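Side-chain contacts in NanU sialic acid binding protein (Bacteroides fragilis, PDB 4L7T), which binds sialic acid with high affinity as a SusD-family protein of the outer membrane, probably working with NanO: residues A[233-238]-A[400-405]; A[391-396]-A[411-416]. One frame throughout, in Å; residues are numbered along the deposited sequence.

In the fold
Helix 388-401 is common to both contacts. Its middle turns, 391-396, pack on helix 407-418 in contact 2, and its C-terminal end, running on into the turn 400-405, meets helix 227-244 in contact 1. Along the chain the order is 233-238, 391-396, 400-405, 411-416, so the two contacts interleave. Their centres lie about 13 Å apart, and they also touch directly: L238 of helix 227-244 rests on L394 and L395, and K235 reaches L395. Helix 388-401 is thereby joined to a helix distant in sequence and to its own successor, within the largely helical SusD-type fold; contact 2 is buried, and contact 1 lies at the surface, near the end of the shared helix.

Contact 1: residues A[233-238]-A[400-405]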
ATOM      1  N   THR A 233      -4.443  22.510  -1.726  1.00 14.34           N
ATOM      2  CA  THR A 233      -4.172  21.999  -0.367  1.00 14.95           C
ATOM      3  C   THR A 233      -3.223  20.778  -0.440  1.00 14.86           C
ATOM      4  O   THR A 233      -2.285  20.583   0.384  1.00 12.07           O
ATOM      5  CB  THR A 233      -5.485  21.693   0.374  1.00 15.15           C
ATOM      6  OG1 THR A 233      -6.275  22.917   0.460  1.00 19.26           O
ATOM      7  CG2 THR A 233      -5.215  21.141   1.744  1.00 16.01           C
ATOM      8  N   ALA A 234      -3.521  19.877  -1.368  1.00 13.56           N
ATOM      9  CA  ALA A 234      -2.711  18.651  -1.453  1.00 12.51           C
ATOM     10  C   ALA A 234      -1.258  18.994  -1.869  1.00 13.82           C
ATOM     11  O   ALA A 234      -0.237  18.456  -1.307  1.00 14.09           O
ATOM     12  CB  ALA A 234      -3.349  17.653  -2.481  1.00 10.97           C
ATOM     13  N   LYS A 235      -1.132  19.917  -2.844  1.00 12.91           N
ATOM     14  CA  LYS A 235       0.204  20.325  -3.310  1.00 13.82           C
ATOM     15  C   LYS A 235       1.010  20.926  -2.158  1.00 13.54           C
ATOM     16  O   LYS A 235       2.213  20.574  -1.963  1.00 14.33           O
ATOM     17  CB  LYS A 235       0.017  21.362  -4.457  1.00 13.52           C
ATOM     18  CG  LYS A 235       1.367  21.855  -4.956  1.00 15.27           C
ATOM     19  CD  LYS A 235       1.225  22.775  -6.238  1.00 17.76           C
ATOM     20  CE  LYS A 235       0.528  23.952  -5.785  1.00 19.83           C
ATOM     21  NZ  LYS A 235       0.915  25.040  -6.822  1.00 30.92           N
ATOM     22  N   THR A 236       0.374  21.810  -1.368  1.00 12.46           N
ATOM     23  CA  THR A 236       1.057  22.505  -0.259  1.00 12.75           C
ATOM     24  C   THR A 236       1.516  21.479   0.815  1.00 12.26           C
ATOM     25  O   THR A 236       2.634  21.550   1.353  1.00 12.44           O
ATOM     26  CB  THR A 236       0.102  23.494   0.370  1.00 12.96           C
ATOM     27  OG1 THR A 236      -0.163  24.483  -0.630  1.00 15.39           O
ATOM     28  CG2 THR A 236       0.644  24.167   1.652  1.00 16.17           C
ATOM     29  N   ALA A 237       0.686  20.463   1.033  1.00 11.56           N
ATOM     30  CA  ALA A 237       1.083  19.405   2.033  1.00 10.92           C
ATOM     31  C   ALA A 237       2.316  18.636   1.558  1.00 11.07           C
ATOM     32  O   ALA A 237       3.237  18.383   2.344  1.00 12.09           O
ATOM     33  CB  ALA A 237      -0.143  18.372   2.216  1.00 10.55           C
ATOM     34  N   LEU A 238       2.313  18.203   0.272  1.00 10.82           N
ATOM     35  CA  LEU A 238       3.395  17.350  -0.255  1.00 10.94           C
ATOM     36  C   LEU A 238       4.647  18.217  -0.304  1.00 11.67           C
ATOM     37  O   LEU A 238       5.739  17.709   0.006  1.00 11.42           O
ATOM     38  CB  LEU A 238       2.970  16.789  -1.607  1.00 11.27           C
ATOM     39  CG  LEU A 238       1.690  15.906  -1.428  1.00 11.07           C
ATOM     40  CD1 LEU A 238       0.995  15.644  -2.830  1.00 12.35           C
ATOM     41  CD2 LEU A 238       2.104  14.547  -0.836  1.00 12.50           C
ATOM     42  N   ALA A 400      -0.252  18.244 -12.084  1.00 15.29           N
ATOM     43  CA  ALA A 400      -0.956  17.935 -13.356  1.00 16.54           C
ATOM     44  C   ALA A 400      -2.422  18.279 -13.267  1.00 17.02           C
ATOM     45  O   ALA A 400      -2.974  18.880 -14.192  1.00 17.06           O
ATOM     46  CB  ALA A 400      -0.808  16.487 -13.652  1.00 18.46           C
ATOM     47  N   LEU A 401      -3.068  17.995 -12.141  1.00 15.24           N
ATOM     48  CA  LEU A 401      -4.476  18.302 -11.999  1.00 15.28           C
ATOM     49  C   LEU A 401      -4.768  19.824 -11.967  1.00 16.93           C
ATOM     50  O   LEU A 401      -5.931  20.256 -12.109  1.00 19.23           O
ATOM     51  CB  LEU A 401      -5.046  17.544 -10.745  1.00 16.97           C
ATOM     52  CG  LEU A 401      -5.080  16.043 -10.965  1.00 17.17           C
ATOM     53  CD1 LEU A 401      -5.307  15.352  -9.572  1.00 16.22           C
ATOM     54  CD2 LEU A 401      -6.239  15.667 -11.950  1.00 22.11           C
ATOM     55  N   LEU A 402      -3.742  20.582 -11.583  1.00 15.58           N
ATOM     56  CA  LEU A 402      -3.813  22.055 -11.524  1.00 17.02           C
ATOM     57  C   LEU A 402      -3.440  22.668 -12.831  1.00 17.10           C
ATOM     58  O   LEU A 402      -3.451  23.905 -12.932  1.00 17.64           O
ATOM     59  CB  LEU A 402      -2.822  22.560 -10.440  1.00 15.47           C
ATOM     60  CG  LEU A 402      -3.436  22.356  -9.067  1.00 13.13           C
ATOM     61  CD1 LEU A 402      -2.303  22.523  -7.983  1.00 14.78           C
ATOM     62  CD2 LEU A 402      -4.511  23.360  -8.728  1.00 13.46           C
ATOM     63  N   GLY A 403      -3.019  21.853 -13.783  1.00 15.74           N
ATOM     64  CA  GLY A 403      -2.580  22.381 -15.059  1.00 16.70           C
ATOM     65  C   GLY A 403      -1.166  22.932 -15.017  1.00 17.99           C
ATOM     66  O   GLY A 403      -0.769  23.786 -15.839  1.00 18.50           O
ATOM     67  N   GLU A 404      -0.393  22.501 -14.017  1.00 16.83           N
ATOM     68  CA  GLU A 404       1.000  22.933 -13.884  1.00 17.84           C
ATOM     69  C   GLU A 404       1.954  21.836 -14.325  1.00 16.53           C
ATOM     70  O   GLU A 404       1.555  20.680 -14.546  1.00 18.15           O
ATOM     71  CB  GLU A 404       1.267  23.348 -12.416  1.00 18.17           C
ATOM     72  CG  GLU A 404       0.364  24.480 -12.000  1.00 17.63           C
ATOM     73  CD  GLU A 404       0.328  24.791 -10.489  1.00 26.19           C
ATOM     74  OE1 GLU A 404       0.906  24.023  -9.697  1.00 25.30           O
ATOM     75  OE2 GLU A 404      -0.317  25.773 -10.058  1.00 24.19           O
ATOM     76  N   ASP A 405       3.232  22.174 -14.459  1.00 16.86           N
ATOM     77  CA  ASP A 405       4.207  21.305 -15.031  1.00 15.06           C
ATOM     78  C   ASP A 405       4.705  20.189 -14.033  1.00 16.68           C
ATOM     79  O   ASP A 405       5.367  20.528 -12.991  1.00 17.77           O
ATOM     80  CB  ASP A 405       5.453  22.147 -15.471  1.00 17.37           C
ATOM     81  CG  ASP A 405       6.435  21.337 -16.293  1.00 21.08           C
ATOM     82  OD1 ASP A 405       6.206  20.129 -16.494  1.00 23.37           O
ATOM     83  OD2 ASP A 405       7.432  21.923 -16.813  1.00 22.41           O
TER
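A Schellman motif ends helix 388-401, and the residues around it, L402 and E404, receive the side chain of K235 from helix 227-244 at the surface of this SusD-type helical fold. The two backbones stay well apart, with the nearest CA atoms, those of K235 and L402, 9.3 Å from each other, so a long side chain is needed to span the gap. Lysine suits the place because its methylenes and its ammonium group can serve different neighbours. K235 CE lies 3.9 Å from L402 CD1, and CD is just as near that methyl; the two side chains meet at a slant. L402 also touches T228, Y231 and T232, packing against the helix that carries K235.

Beyond this, K235 NZ donates to E404 OE1 at 3.0 Å in a salt bridge, the lysine chain meeting the glutamate roughly at right angles. The first two torsions of K235 are extended, but the chain bends at chi3 (66°), and that bend sets the course of CE and NZ past the leucine methyl to the carboxylate. NZ comes to the syn lone pair of OE1, with E404 OE2 farther off, at 3.5 Å from NZ. At G403 the backbone takes a positive phi of 80°, readily adopted without a side chain, and G403 N bonds back to A400 O; this turn leads out of the helix to E404, whose CB points toward helix 227-244. OE1 thus takes the hydrogen bond, OE2 is close enough to add electrostatic attraction, and the leucine covers part of the aliphatic stem, likely steadying a partly exposed lysine.

Contact 2: residues A[391-396]-A[411-416]; sequences CLLLLA and NQVRER
Helices 388-401 and 407-418 follow one another in the chain as a helical hairpin, and their segments 391-396 and 411-416 run roughly antiparallel, at 143° between their N-to-C directions. The axes approach to 10.0 Å, and the closest CA pair is L392 with V413, at 7.5 Å. Such pairing of consecutive antiparallel helices is consistent with the TPR clan to which the SusD family belongs.

V413 occupies the middle of the interface. Its CG2 methyl does the touching, lying 3.9 Å from L392 CD1 and equally near L392 CB, so that it rests against both the base and one tip of that leucine. The same methyl is 4.1 Å from L393 CD2, where the two side chains meet aslant. A chi1 of 175° puts V413 CG1 opposite the backbone N and leaves CG2 as the methyl that faces the two leucines. Valine is compact enough to fit against neighbours on successive positions of a helix, while the longer leucines bridge the separation between the axes. Helix 452-463 also adjoins the patch: L393 touches R460 and V413 touches E463, whose aliphatic parts can pack on hydrophobic groups.

Toward the more exposed edge, Q412 lies across L392 at about a right angle. Its chain is extended, with CG opposite the backbone N (chi1 -170°), and glutamine combines aliphatic carbons that can pack with a polar end suited to a partly exposed place. The CD1 methyl of L392 sits over the face of the Q412 amide, 3.6 Å from Q412 CD, and L392 CD2 comes within 3.7 Å of Q412 OE1.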
ATOM      1  N   CYS A 391       5.613  10.559  -2.367  1.00 11.65           N
ATOM      2  CA  CYS A 391       5.464  11.997  -2.194  1.00 11.86           C
ATOM      3  C   CYS A 391       5.683  12.712  -3.552  1.00 12.15           C
ATOM      4  O   CYS A 391       4.860  13.556  -3.938  1.00 13.76           O
ATOM      5  CB  CYS A 391       6.529  12.499  -1.173  1.00 12.73           C
ATOM      6  SG  CYS A 391       6.464  14.271  -0.905  1.00 15.40           S
ATOM      7  N   LEU A 392       6.801  12.357  -4.228  1.00 11.08           N
ATOM      8  CA  LEU A 392       7.156  13.021  -5.469  1.00 11.48           C
ATOM      9  C   LEU A 392       6.065  12.796  -6.545  1.00 11.76           C
ATOM     10  O   LEU A 392       5.747  13.781  -7.281  1.00 12.03           O
ATOM     11  CB  LEU A 392       8.508  12.570  -6.006  1.00 11.18           C
ATOM     12  CG  LEU A 392       9.714  12.975  -5.095  1.00 10.87           C
ATOM     13  CD1 LEU A 392      10.999  12.313  -5.632  1.00 12.88           C
ATOM     14  CD2 LEU A 392       9.827  14.541  -4.941  1.00 14.19           C
ATOM     15  N   LEU A 393       5.536  11.582  -6.672  1.00 11.17           N
ATOM     16  CA  LEU A 393       4.573  11.276  -7.717  1.00 11.60           C
ATOM     17  C   LEU A 393       3.189  11.823  -7.371  1.00 12.83           C
ATOM     18  O   LEU A 393       2.451  12.245  -8.318  1.00 14.08           O
ATOM     19  CB  LEU A 393       4.565   9.765  -8.072  1.00 12.41           C
ATOM     20  CG  LEU A 393       5.869   9.348  -8.700  1.00 14.03           C
ATOM     21  CD1 LEU A 393       5.837   7.865  -8.970  1.00 14.66           C
ATOM     22  CD2 LEU A 393       6.211  10.113 -10.026  1.00 14.66           C
ATOM     23  N   LEU A 394       2.812  11.851  -6.078  1.00 10.72           N
ATOM     24  CA  LEU A 394       1.619  12.582  -5.735  1.00 10.51           C
ATOM     25  C   LEU A 394       1.737  14.048  -6.052  1.00 12.09           C
ATOM     26  O   LEU A 394       0.731  14.646  -6.409  1.00 12.54           O
ATOM     27  CB  LEU A 394       1.255  12.388  -4.234  1.00 10.76           C
ATOM     28  CG  LEU A 394       0.791  10.969  -3.811  1.00 16.18           C
ATOM     29  CD1 LEU A 394       0.728  10.850  -2.275  1.00 15.57           C
ATOM     30  CD2 LEU A 394      -0.539  10.476  -4.462  1.00 15.88           C
ATOM     31  N   LEU A 395       2.887  14.661  -5.760  1.00 10.74           N
ATOM     32  CA  LEU A 395       3.077  16.078  -6.046  1.00 11.72           C
ATOM     33  C   LEU A 395       2.976  16.362  -7.559  1.00 10.93           C
ATOM     34  O   LEU A 395       2.253  17.314  -7.934  1.00 13.21           O
ATOM     35  CB  LEU A 395       4.374  16.547  -5.430  1.00 12.15           C
ATOM     36  CG  LEU A 395       4.731  18.010  -5.696  1.00 11.88           C
ATOM     37  CD1 LEU A 395       3.616  18.940  -5.138  1.00 11.22           C
ATOM     38  CD2 LEU A 395       6.048  18.238  -4.951  1.00 13.56           C
ATOM     39  N   ALA A 396       3.565  15.466  -8.383  1.00 11.85           N
ATOM     40  CA  ALA A 396       3.414  15.489  -9.854  1.00 11.49           C
ATOM     41  C   ALA A 396       1.920  15.453 -10.198  1.00 14.73           C
ATOM     42  O   ALA A 396       1.460  16.202 -11.066  1.00 14.42           O
ATOM     43  CB  ALA A 396       4.139  14.278 -10.482  1.00 13.27           C
ATOM     44  N   ASN A 411      10.767  13.195 -13.448  1.00 14.85           N
ATOM     45  CA  ASN A 411      12.126  12.855 -13.831  1.00 13.64           C
ATOM     46  C   ASN A 411      13.069  12.617 -12.633  1.00 14.05           C
ATOM     47  O   ASN A 411      14.033  11.910 -12.761  1.00 14.99           O
ATOM     48  CB  ASN A 411      12.639  13.958 -14.780  1.00 13.14           C
ATOM     49  CG  ASN A 411      12.048  13.761 -16.170  1.00 15.52           C
ATOM     50  OD1 ASN A 411      11.660  12.615 -16.523  1.00 15.83           O
ATOM     51  ND2 ASN A 411      11.941  14.857 -16.953  1.00 17.82           N
ATOM     52  N   GLN A 412      12.737  13.133 -11.450  1.00 13.95           N
ATOM     53  CA  GLN A 412      13.558  12.763 -10.278  1.00 14.87           C
ATOM     54  C   GLN A 412      13.419  11.254  -9.973  1.00 15.26           C
ATOM     55  O   GLN A 412      14.394  10.526  -9.679  1.00 14.18           O
ATOM     56  CB  GLN A 412      13.109  13.572  -9.056  1.00 16.66           C
ATOM     57  CG  GLN A 412      14.066  13.420  -7.847  1.00 18.37           C
ATOM     58  CD  GLN A 412      13.766  14.441  -6.684  1.00 19.58           C
ATOM     59  OE1 GLN A 412      12.913  15.304  -6.802  1.00 22.61           O
ATOM     60  NE2 GLN A 412      14.516  14.311  -5.586  1.00 27.43           N
ATOM     61  N   VAL A 413      12.190  10.780 -10.102  1.00 13.11           N
ATOM     62  CA  VAL A 413      11.923   9.347  -9.877  1.00 13.31           C
ATOM     63  C   VAL A 413      12.501   8.461 -11.020  1.00 13.79           C
ATOM     64  O   VAL A 413      13.134   7.460 -10.750  1.00 13.63           O
ATOM     65  CB  VAL A 413      10.409   9.113  -9.683  1.00 11.60           C
ATOM     66  CG1 VAL A 413      10.087   7.621  -9.558  1.00 12.70           C
ATOM     67  CG2 VAL A 413       9.947   9.787  -8.360  1.00 11.90           C
ATOM     68  N   ARG A 414      12.324   8.851 -12.270  1.00 13.06           N
ATOM     69  CA  ARG A 414      12.953   8.104 -13.396  1.00 14.55           C
ATOM     70  C   ARG A 414      14.474   8.049 -13.336  1.00 13.58           C
ATOM     71  O   ARG A 414      15.090   7.024 -13.612  1.00 17.11           O
ATOM     72  CB  ARG A 414      12.553   8.725 -14.724  1.00 12.27           C
ATOM     73  CG  ARG A 414      11.130   8.448 -14.998  1.00 14.06           C
ATOM     74  CD  ARG A 414      10.668   8.986 -16.376  1.00 13.41           C
ATOM     75  NE  ARG A 414       9.205   8.728 -16.528  1.00 14.89           N
ATOM     76  CZ  ARG A 414       8.497   9.014 -17.638  1.00 14.06           C
ATOM     77  NH1 ARG A 414       9.110   9.595 -18.717  1.00 17.13           N
ATOM     78  NH2 ARG A 414       7.155   8.803 -17.719  1.00 15.29           N
ATOM     79  N   GLU A 415      15.122   9.161 -12.968  1.00 15.16           N
ATOM     80  CA  GLU A 415      16.566   9.174 -12.895  1.00 16.49           C
ATOM     81  C   GLU A 415      17.079   8.083 -11.915  1.00 15.52           C
ATOM     82  O   GLU A 415      18.050   7.386 -12.177  1.00 16.05           O
ATOM     83  CB  GLU A 415      17.052  10.578 -12.491  1.00 17.62           C
ATOM     84  CG  GLU A 415      18.575  10.576 -12.193  1.00 21.17           C
ATOM     85  CD  GLU A 415      19.070  11.899 -11.597  1.00 28.30           C
ATOM     86  OE1 GLU A 415      18.725  12.224 -10.433  1.00 27.03           O
ATOM     87  OE2 GLU A 415      19.847  12.611 -12.272  1.00 30.54           O
ATOM     88  N   ARG A 416      16.408   7.928 -10.766  1.00 13.43           N
ATOM     89  CA  ARG A 416      16.753   6.876  -9.778  1.00 13.94           C
ATOM     90  C   ARG A 416      16.591   5.477 -10.426  1.00 15.18           C
ATOM     91  O   ARG A 416      17.425   4.594 -10.212  1.00 16.61           O
ATOM     92  CB  ARG A 416      15.974   7.031  -8.413  1.00 14.02           C
ATOM     93  CG  ARG A 416      16.524   6.102  -7.335  1.00 14.71           C
ATOM     94  CD  ARG A 416      15.894   4.661  -7.352  1.00 13.77           C
ATOM     95  NE  ARG A 416      14.479   4.747  -6.981  1.00 15.30           N
ATOM     96  CZ  ARG A 416      14.051   4.905  -5.741  1.00 13.60           C
ATOM     97  NH1 ARG A 416      14.908   4.962  -4.713  1.00 14.95           N
ATOM     98  NH2 ARG A 416      12.736   4.976  -5.514  1.00 12.57           N
TER